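Local coordinates for protein disulphide isomerase (Xylella fastidiosa, PDB 3FK8) that probably acts as a thiol-disulphide oxidoreductase or isomerase of the thioredoxin superfamily, at residues P93-V98 / D126-I131; R45-S50 / G111-A116; D13-V18 / Q82-P87. All blocks are in the same frame, centred on the assembly; numbering follows the deposited sequence. Where two conformers were deposited one is given.

Contact 1 of 3, residues P93-V98 / D126-I131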
loop_
_atom_site.group_PDB
_atom_site.type_symbol
_atom_site.label_atom_id
_atom_site.label_comp_id
_atom_site.label_asym_id
_atom_site.label_seq_id
_atom_site.Cartn_x
_atom_site.Cartn_y
_atom_site.Cartn_z
ATOM N N PRO A 93 -1.792 7.605 4.062
ATOM C CA PRO A 93 -1.544 6.207 3.684
ATOM C C PRO A 93 -0.245 5.714 4.228
ATOM O O PRO A 93 0.671 6.488 4.471
ATOM C CB PRO A 93 -1.523 6.265 2.142
ATOM C CG PRO A 93 -1.062 7.680 1.858
ATOM C CD PRO A 93 -1.696 8.525 2.919
ATOM N N ALA A 94 -0.159 4.416 4.451
ATOM C CA ALA A 94 1.043 3.740 4.962
ATOM C C ALA A 94 1.272 2.486 4.176
ATOM O O ALA A 94 0.336 1.901 3.656
ATOM C CB ALA A 94 0.897 3.432 6.433
ATOM N N VAL A 95 2.525 2.068 4.056
ATOM C CA VAL A 95 2.817 0.876 3.278
ATOM C C VAL A 95 3.676 -0.116 4.062
ATOM O O VAL A 95 4.440 0.275 4.960
ATOM C CB VAL A 95 3.382 1.143 1.849
ATOM C CG1 VAL A 95 2.435 2.090 0.956
ATOM C CG2 VAL A 95 4.646 1.787 1.955
ATOM N N VAL A 96 3.503 -1.381 3.705
ATOM C CA VAL A 96 4.377 -2.469 4.154
ATOM C C VAL A 96 4.868 -3.169 2.895
ATOM O O VAL A 96 4.080 -3.467 2.014
ATOM C CB VAL A 96 3.629 -3.483 5.067
ATOM C CG1 VAL A 96 4.544 -4.621 5.520
ATOM C CG2 VAL A 96 3.032 -2.784 6.234
ATOM N N VAL A 97 6.168 -3.465 2.830
ATOM C CA VAL A 97 6.716 -4.274 1.743
ATOM C C VAL A 97 7.012 -5.630 2.400
ATOM O O VAL A 97 7.745 -5.700 3.396
ATOM C CB VAL A 97 8.047 -3.660 1.206
ATOM C CG1 VAL A 97 8.719 -4.578 0.170
ATOM C CG2 VAL A 97 7.801 -2.249 0.654
ATOM N N VAL A 98 6.424 -6.691 1.872
ATOM C CA VAL A 98 6.675 -8.034 2.379
ATOM C C VAL A 98 7.474 -8.758 1.295
ATOM O O VAL A 98 7.066 -8.781 0.120
ATOM C CB VAL A 98 5.326 -8.769 2.639
ATOM C CG1 VAL A 98 5.520 -10.148 3.303
ATOM C CG2 VAL A 98 4.426 -7.861 3.510
ATOM N N ASP A 126 9.941 8.205 -6.934
ATOM C CA ASP A 126 11.258 7.996 -6.325
ATOM C C ASP A 126 11.110 7.134 -5.060
ATOM O O ASP A 126 11.987 6.302 -4.739
ATOM C CB ASP A 126 11.927 9.316 -5.975
ATOM C CG ASP A 126 12.444 10.063 -7.191
ATOM O OD1 ASP A 126 12.515 9.466 -8.284
ATOM O OD2 ASP A 126 12.723 11.255 -7.011
ATOM N N PHE A 127 10.046 7.374 -4.294
ATOM C CA PHE A 127 9.828 6.619 -3.058
ATOM C C PHE A 127 9.746 5.116 -3.382
ATOM O O PHE A 127 10.407 4.274 -2.746
ATOM C CB PHE A 127 8.533 7.095 -2.385
ATOM C CG PHE A 127 8.221 6.319 -1.132
ATOM C CD1 PHE A 127 8.699 6.762 0.085
ATOM C CD2 PHE A 127 7.488 5.138 -1.193
ATOM C CE1 PHE A 127 8.456 6.020 1.253
ATOM C CE2 PHE A 127 7.229 4.381 -0.018
ATOM C CZ PHE A 127 7.702 4.832 1.164
ATOM N N PHE A 128 8.920 4.739 -4.344
ATOM C CA PHE A 128 8.755 3.331 -4.667
ATOM C C PHE A 128 9.940 2.744 -5.430
ATOM O O PHE A 128 10.347 1.610 -5.207
ATOM C CB PHE A 128 7.402 3.109 -5.388
ATOM C CG PHE A 128 6.226 3.298 -4.471
ATOM C CD1 PHE A 128 5.868 2.247 -3.585
ATOM C CD2 PHE A 128 5.564 4.502 -4.357
ATOM C CE1 PHE A 128 4.827 2.407 -2.686
ATOM C CE2 PHE A 128 4.556 4.673 -3.434
ATOM C CZ PHE A 128 4.186 3.629 -2.591
ATOM N N ALA A 129 10.574 3.575 -6.254
ATOM C CA ALA A 129 11.773 3.148 -6.992
ATOM C C ALA A 129 12.901 2.786 -6.028
ATOM O O ALA A 129 13.624 1.799 -6.275
ATOM C CB ALA A 129 12.227 4.232 -7.972
ATOM N N LYS A 130 13.092 3.552 -4.945
ATOM C CA LYS A 130 14.124 3.246 -3.956
ATOM C C LYS A 130 13.955 1.839 -3.409
ATOM O O LYS A 130 14.946 1.139 -3.175
ATOM C CB LYS A 130 14.119 4.267 -2.824
ATOM C CG LYS A 130 15.334 4.190 -1.912
ATOM C CD LYS A 130 15.996 5.538 -1.821
ATOM C CE LYS A 130 15.066 6.539 -1.156
ATOM N NZ LYS A 130 13.819 6.806 -1.933
ATOM N N ILE A 131 12.701 1.422 -3.160
ATOM C CA ILE A 131 12.443 0.089 -2.653
ATOM C C ILE A 131 12.875 -0.967 -3.688
ATOM O O ILE A 131 13.376 -2.036 -3.315
ATOM C CB ILE A 131 10.967 -0.056 -2.308
ATOM C CG1 ILE A 131 10.585 0.853 -1.138
ATOM C CG2 ILE A 131 10.615 -1.526 -2.030
ATOM C CD1 ILE A 131 9.056 1.119 -1.025
#

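Contact 2 of 3, residues R45-S50 / G111-A116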
loop_
_atom_site.group_PDB
_atom_site.type_symbol
_atom_site.label_atom_id
_atom_site.label_comp_id
_atom_site.label_asym_id
_atom_site.label_seq_id
_atom_site.Cartn_x
_atom_site.Cartn_y
_atom_site.Cartn_z
ATOM N N ARG A 45 -6.228 9.209 -1.381
ATOM C CA ARG A 45 -6.744 9.358 -2.724
ATOM C C ARG A 45 -5.669 9.888 -3.674
ATOM O O ARG A 45 -5.554 9.452 -4.809
ATOM C CB ARG A 45 -7.962 10.276 -2.744
ATOM C CG ARG A 45 -9.159 9.703 -1.922
ATOM C CD ARG A 45 -10.506 10.419 -2.172
ATOM N NE ARG A 45 -10.397 11.874 -1.982
ATOM C CZ ARG A 45 -10.638 12.535 -0.844
ATOM N NH1 ARG A 45 -11.003 11.902 0.258
ATOM N NH2 ARG A 45 -10.530 13.860 -0.809
ATOM N N ALA A 46 -4.859 10.840 -3.200
ATOM C CA ALA A 46 -3.779 11.374 -4.027
ATOM C C ALA A 46 -2.724 10.332 -4.357
ATOM O O ALA A 46 -2.227 10.277 -5.490
ATOM C CB ALA A 46 -3.174 12.587 -3.370
ATOM N N LEU A 47 -2.348 9.509 -3.370
ATOM C CA LEU A 47 -1.379 8.476 -3.627
ATOM C C LEU A 47 -1.905 7.523 -4.696
ATOM O O LEU A 47 -1.187 7.163 -5.648
ATOM C CB LEU A 47 -1.062 7.714 -2.325
ATOM C CG LEU A 47 -0.095 6.551 -2.485
ATOM C CD1 LEU A 47 1.249 6.965 -2.988
ATOM C CD2 LEU A 47 -0.002 5.730 -1.194
ATOM N N ASP A 48 -3.178 7.095 -4.560
ATOM C CA ASP A 48 -3.751 6.192 -5.540
ATOM C C ASP A 48 -3.757 6.805 -6.934
ATOM O O ASP A 48 -3.411 6.115 -7.918
ATOM C CB ASP A 48 -5.159 5.802 -5.140
ATOM C CG ASP A 48 -5.703 4.674 -5.983
ATOM O OD1 ASP A 48 -5.225 3.540 -5.800
ATOM O OD2 ASP A 48 -6.557 4.968 -6.827
ATOM N N LYS A 49 -4.129 8.086 -7.037
ATOM C CA LYS A 49 -4.176 8.730 -8.345
ATOM C C LYS A 49 -2.783 8.736 -8.977
ATOM O O LYS A 49 -2.625 8.464 -10.171
ATOM C CB LYS A 49 -4.738 10.137 -8.185
ATOM C CG LYS A 49 -4.806 10.923 -9.462
ATOM C CD LYS A 49 -5.272 12.324 -9.218
ATOM C CE LYS A 49 -5.573 12.993 -10.580
ATOM N NZ LYS A 49 -5.922 14.451 -10.467
ATOM N N SER A 50 -1.754 9.078 -8.214
ATOM C CA SER A 50 -0.404 9.041 -8.744
ATOM C C SER A 50 0.070 7.662 -9.159
ATOM O O SER A 50 0.692 7.498 -10.215
ATOM C CB SER A 50 0.547 9.622 -7.697
ATOM O OG SER A 50 1.842 9.782 -8.261
ATOM N N GLY A 111 5.349 8.225 8.951
ATOM C CA GLY A 111 4.405 9.017 8.191
ATOM C C GLY A 111 5.015 9.491 6.887
ATOM O O GLY A 111 4.630 10.532 6.356
ATOM N N GLU A 112 5.901 8.658 6.313
ATOM C CA GLU A 112 6.593 8.977 5.045
ATOM C C GLU A 112 5.646 9.389 3.918
ATOM O O GLU A 112 5.984 10.234 3.095
ATOM C CB GLU A 112 7.420 7.779 4.569
ATOM C CG GLU A 112 8.693 7.554 5.353
ATOM C CD GLU A 112 8.544 6.622 6.558
ATOM O OE1 GLU A 112 7.434 6.493 7.129
ATOM O OE2 GLU A 112 9.597 6.099 7.015
ATOM N N LEU A 113 4.460 8.766 3.862
ATOM C CA LEU A 113 3.475 9.065 2.808
ATOM C C LEU A 113 2.252 9.800 3.348
ATOM O O LEU A 113 1.303 10.006 2.596
ATOM C CB LEU A 113 3.048 7.774 2.072
ATOM C CG LEU A 113 4.217 7.053 1.408
ATOM C CD1 LEU A 113 3.697 5.721 0.867
ATOM C CD2 LEU A 113 4.852 7.884 0.284
ATOM N N ALA A 114 2.311 10.265 4.593
ATOM C CA ALA A 114 1.103 10.833 5.190
ATOM C C ALA A 114 0.720 12.206 4.597
ATOM O O ALA A 114 -0.385 12.683 4.833
ATOM C CB ALA A 114 1.226 10.862 6.692
ATOM N N ASN A 115 1.644 12.829 3.857
ATOM C CA ASN A 115 1.333 14.058 3.116
ATOM C C ASN A 115 1.374 13.832 1.622
ATOM O O ASN A 115 1.745 14.742 0.872
ATOM C CB ASN A 115 2.216 15.210 3.599
ATOM C CG ASN A 115 1.713 15.722 4.935
ATOM O OD1 ASN A 115 0.725 16.464 4.992
ATOM N ND2 ASN A 115 2.351 15.276 6.027
ATOM N N ALA A 116 0.960 12.639 1.168
ATOM C CA ALA A 116 1.045 12.319 -0.271
ATOM C C ALA A 116 0.282 13.317 -1.154
ATOM O O ALA A 116 0.659 13.492 -2.307
ATOM C CB ALA A 116 0.554 10.899 -0.526
#

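Contact 3 of 3, residues D13-V18 / Q82-P87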
loop_
_atom_site.group_PDB
_atom_site.type_symbol
_atom_site.label_atom_id
_atom_site.label_comp_id
_atom_site.label_asym_id
_atom_site.label_seq_id
_atom_site.Cartn_x
_atom_site.Cartn_y
_atom_site.Cartn_z
ATOM N N ASP A 13 -12.560 -8.775 1.925
ATOM C CA ASP A 13 -11.986 -9.636 2.942
ATOM C C ASP A 13 -10.478 -9.414 2.832
ATOM O O ASP A 13 -9.811 -10.064 2.038
ATOM C CB ASP A 13 -12.418 -11.099 2.664
ATOM C CG ASP A 13 -11.734 -12.107 3.557
ATOM O OD1 ASP A 13 -10.850 -11.746 4.405
ATOM O OD2 ASP A 13 -12.075 -13.327 3.365
ATOM N N ALA A 14 -9.961 -8.453 3.601
ATOM C CA ALA A 14 -8.581 -8.058 3.407
ATOM C C ALA A 14 -7.602 -9.205 3.725
ATOM O O ALA A 14 -6.589 -9.352 3.054
ATOM C CB ALA A 14 -8.289 -6.823 4.262
ATOM N N TRP A 15 -7.853 -10.014 4.765
ATOM C CA TRP A 15 -6.941 -11.121 5.055
ATOM C C TRP A 15 -6.805 -12.099 3.889
ATOM O O TRP A 15 -5.703 -12.549 3.563
ATOM C CB TRP A 15 -7.377 -11.919 6.283
ATOM C CG TRP A 15 -6.956 -11.261 7.575
ATOM C CD1 TRP A 15 -7.727 -10.488 8.394
ATOM C CD2 TRP A 15 -5.667 -11.342 8.178
ATOM N NE1 TRP A 15 -6.984 -10.068 9.471
ATOM C CE2 TRP A 15 -5.723 -10.611 9.383
ATOM C CE3 TRP A 15 -4.466 -11.975 7.816
ATOM C CZ2 TRP A 15 -4.596 -10.474 10.243
ATOM C CZ3 TRP A 15 -3.329 -11.815 8.670
ATOM C CH2 TRP A 15 -3.422 -11.077 9.867
ATOM N N THR A 16 -7.946 -12.414 3.266
ATOM C CA THR A 16 -7.933 -13.294 2.089
ATOM C C THR A 16 -7.152 -12.663 0.962
ATOM O O THR A 16 -6.284 -13.324 0.368
ATOM C CB THR A 16 -9.330 -13.683 1.673
ATOM O OG1 THR A 16 -9.915 -14.399 2.755
ATOM C CG2 THR A 16 -9.277 -14.659 0.505
ATOM N N GLN A 17 -7.393 -11.366 0.730
ATOM C CA GLN A 17 -6.680 -10.637 -0.326
ATOM C C GLN A 17 -5.185 -10.599 -0.084
ATOM O O GLN A 17 -4.413 -10.783 -1.023
ATOM C CB GLN A 17 -7.231 -9.239 -0.550
ATOM C CG GLN A 17 -8.636 -9.309 -1.143
ATOM C CD GLN A 17 -9.187 -7.990 -1.601
ATOM O OE1 GLN A 17 -8.811 -6.941 -1.081
ATOM N NE2 GLN A 17 -10.134 -8.027 -2.562
ATOM N N VAL A 18 -4.773 -10.381 1.169
ATOM C CA VAL A 18 -3.348 -10.353 1.463
ATOM C C VAL A 18 -2.755 -11.762 1.274
ATOM O O VAL A 18 -1.696 -11.925 0.709
ATOM C CB VAL A 18 -3.110 -9.841 2.889
ATOM C CG1 VAL A 18 -1.674 -10.047 3.328
ATOM C CG2 VAL A 18 -3.470 -8.357 2.976
ATOM N N GLN A 82 -1.807 -4.358 12.769
ATOM C CA GLN A 82 -0.971 -4.799 13.896
ATOM C C GLN A 82 -0.073 -5.968 13.511
ATOM O O GLN A 82 1.060 -6.053 13.968
ATOM C CB GLN A 82 -1.841 -5.177 15.077
ATOM C CG GLN A 82 -2.523 -3.984 15.728
ATOM C CD GLN A 82 -3.397 -4.423 16.884
ATOM O OE1 GLN A 82 -4.247 -5.291 16.741
ATOM N NE2 GLN A 82 -3.190 -3.805 18.042
ATOM N N ALA A 83 -0.563 -6.871 12.650
ATOM C CA ALA A 83 0.179 -8.080 12.292
ATOM C C ALA A 83 1.444 -7.764 11.510
ATOM O O ALA A 83 2.392 -8.520 11.528
ATOM C CB ALA A 83 -0.707 -9.033 11.485
ATOM N N TYR A 84 1.395 -6.628 10.793
ATOM C CA TYR A 84 2.423 -6.262 9.828
ATOM C C TYR A 84 3.189 -5.046 10.296
ATOM O O TYR A 84 3.803 -4.338 9.489
ATOM C CB TYR A 84 1.823 -6.105 8.404
ATOM C CG TYR A 84 1.530 -7.398 7.770
ATOM C CD1 TYR A 84 2.545 -8.163 7.205
ATOM C CD2 TYR A 84 0.240 -7.933 7.759
ATOM C CE1 TYR A 84 2.282 -9.419 6.675
ATOM C CE2 TYR A 84 -0.034 -9.203 7.191
ATOM C CZ TYR A 84 0.985 -9.924 6.615
ATOM O OH TYR A 84 0.715 -11.198 6.155
ATOM N N GLY A 85 3.207 -4.828 11.609
ATOM C CA GLY A 85 4.107 -3.851 12.189
ATOM C C GLY A 85 3.548 -2.466 12.446
ATOM O O GLY A 85 4.332 -1.506 12.554
ATOM N N ASP A 86 2.225 -2.363 12.600
ATOM C CA ASP A 86 1.536 -1.096 12.905
ATOM C C ASP A 86 1.828 0.034 11.949
ATOM O O ASP A 86 2.060 1.138 12.423
ATOM C CB ASP A 86 1.833 -0.654 14.333
ATOM C CG ASP A 86 1.332 -1.629 15.355
ATOM O OD1 ASP A 86 0.109 -1.889 15.386
ATOM O OD2 ASP A 86 2.165 -2.102 16.162
ATOM N N PRO A 87 1.790 -0.197 10.638
ATOM C CA PRO A 87 2.174 0.860 9.706
ATOM C C PRO A 87 1.308 2.129 9.852
ATOM O O PRO A 87 1.784 3.211 9.555
ATOM C CB PRO A 87 1.909 0.202 8.329
ATOM C CG PRO A 87 0.940 -0.893 8.613
ATOM C CD PRO A 87 1.380 -1.416 9.908
#

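Contact 1 of 3, residues P93-V98 / D126-I131
Val-95 and Val-97 of strand 94-98 face Phe-127, Phe-128 and Ile-131 of helix 121-132, with the axes of 94-98 and 126-131 19° from parallel and 11.6 Å apart at their closest. The CA atoms of Val-97 and Ile-131 are 8.4 Å apart. No hydrogen bond bridges this gap, which apolar side chains fill. Val-95 reaches two rings with its two methyls: CG2 meets Phe-127 CE2 at 4.2 Å and CG1 meets Phe-128 CZ, also at 4.2 Å, each at the ring edge and near its plane. Within the helix, Phe-127 CD2 stands 3.6 Å above the plane of the Phe-128 ring, over its centre. In Phe-127, CG anti to the backbone N (chi1 178°) places the ring so that CE2 meets Val-95. One turn on, Ile-131 brings both CG2 and CD1 to 4.0 Å from Val-97 CG2, the two branched chains lying alongside one another and pointing opposite ways. The contact seats helix 121-132 on one side of the thioredoxin-type central sheet. Strands 32-37 and 104-107 flank 94-98; Phe-128 also reaches Leu-33 of strand 32-37 and Leu-51 of helix 42-51, and Phe-127 packs on Tyr-106 of strand 104-107.

Contact 2 of 3, residues R45-S50 / G111-A116
Leu-47 and Ala-116 bring helix 42-51 close to the loop ahead of helix 121-132, their CA atoms 5.6 Å apart, where residues 111-116 form two successive type I beta turns, Gly-111 to Ala-114 and Leu-113 to Ala-116. The nearest side-chain approach is at the base of the leucine: Leu-47 CB lies 4.0 Å from Ala-116 CB. Further out, the CD2 branch of Leu-47 meets the CD1 branch of Leu-113 at 4.2 Å, methyl to methyl. Leu-47 extends its CG opposite the backbone N (chi1 177°), which carries its branched end past Ala-116 to Leu-113, a residue that belongs to both turns. One residue earlier on the helix, Ala-46 CB rests against the carbonyl of Ala-116, 4.1 Å from its O, a loose van der Waals contact. Leu-47 also packs on Pro-93 and on Ile-124 of helix 121-132, while Leu-113 reaches Phe-127. Polar fastening lies alongside: Ser-50 OG bonds Asp-121 OD1, tying the same helix to the start of helix 121-132. The single methyl of Ala-116 is consistent with the short CA distance to Leu-47. The two segments exchange no hydrogen bond, so their attachment rests on dispersion and on the burial of Leu-47, Leu-113 and Ala-116.

Contact 3 of 3, residues D13-V18 / Q82-P87
Trp-15 reaches across to Ala-83 with CH2 of its six-membered ring, which stands 3.8 Å from Ala-83 CB. The methyl approaches the indole obliquely. The neighbouring CZ3 of Trp-15 comes to 4.5 Å from Tyr-84 CE2, where the two aromatic groups, their planes inclined by about 40°, again meet at a slant. Although the CB bond of Trp-15 does not point at 82-87, a chi1 of -81°, with CG beside the backbone N and anti to the carbonyl carbon, brings the end of the indole to it. Trp-15 NE1 hydrogen-bonds Glu-79 OE2, a second tie to helix 78-83. One turn further along helix 14-28, Val-18 meets Tyr-84 at the phenol end. Val-18 CG1 lies 3.9 Å from Tyr-84 OH and 4.2 Å from its CZ, so the methyl packs obliquely on the ring. At the start of the helix, Asp-13 is the N-cap: its OD1 accepts from Thr-16 N at 3.2 Å, with an N-H...O angle of 166°. Val-18 and Tyr-84 both pack on Leu-34 of the central sheet. The contact thus grades from exposed Trp-15 and Ala-83 to buried Val-18 against the tyrosine; between the segments its adhesion is van der Waals and hydrophobic, while the indole N-H anchors the tryptophan just outside them.

From the N terminus, residues 82-87 come back to helix 14-28, where contact 3 closes a long loop that includes strands 32-37 and 65-70. Contact 2 opens inside that loop, at helix 42-51, and closes beyond it at 111-116, so the two cross. Contact 1 starts at strand 94-98, after contact 3 has closed, and ends on helix 121-132; it crosses contact 2 in turn. Contacts 1 and 2 share a core, Leu-113 CD1 lying 3.8 Å from Val-95 CG1. Strand 94-98 also touches contact 3, through Val-96 and Pro-87. Contacts 2 and 3 lie on opposite sides of the chain's centre: contact 2 ties helix 42-51 to the loop before helix 121-132, contact 3 ties helix 14-28 to the end of helix 78-83, and only contact 1 has a strand as one of its segments.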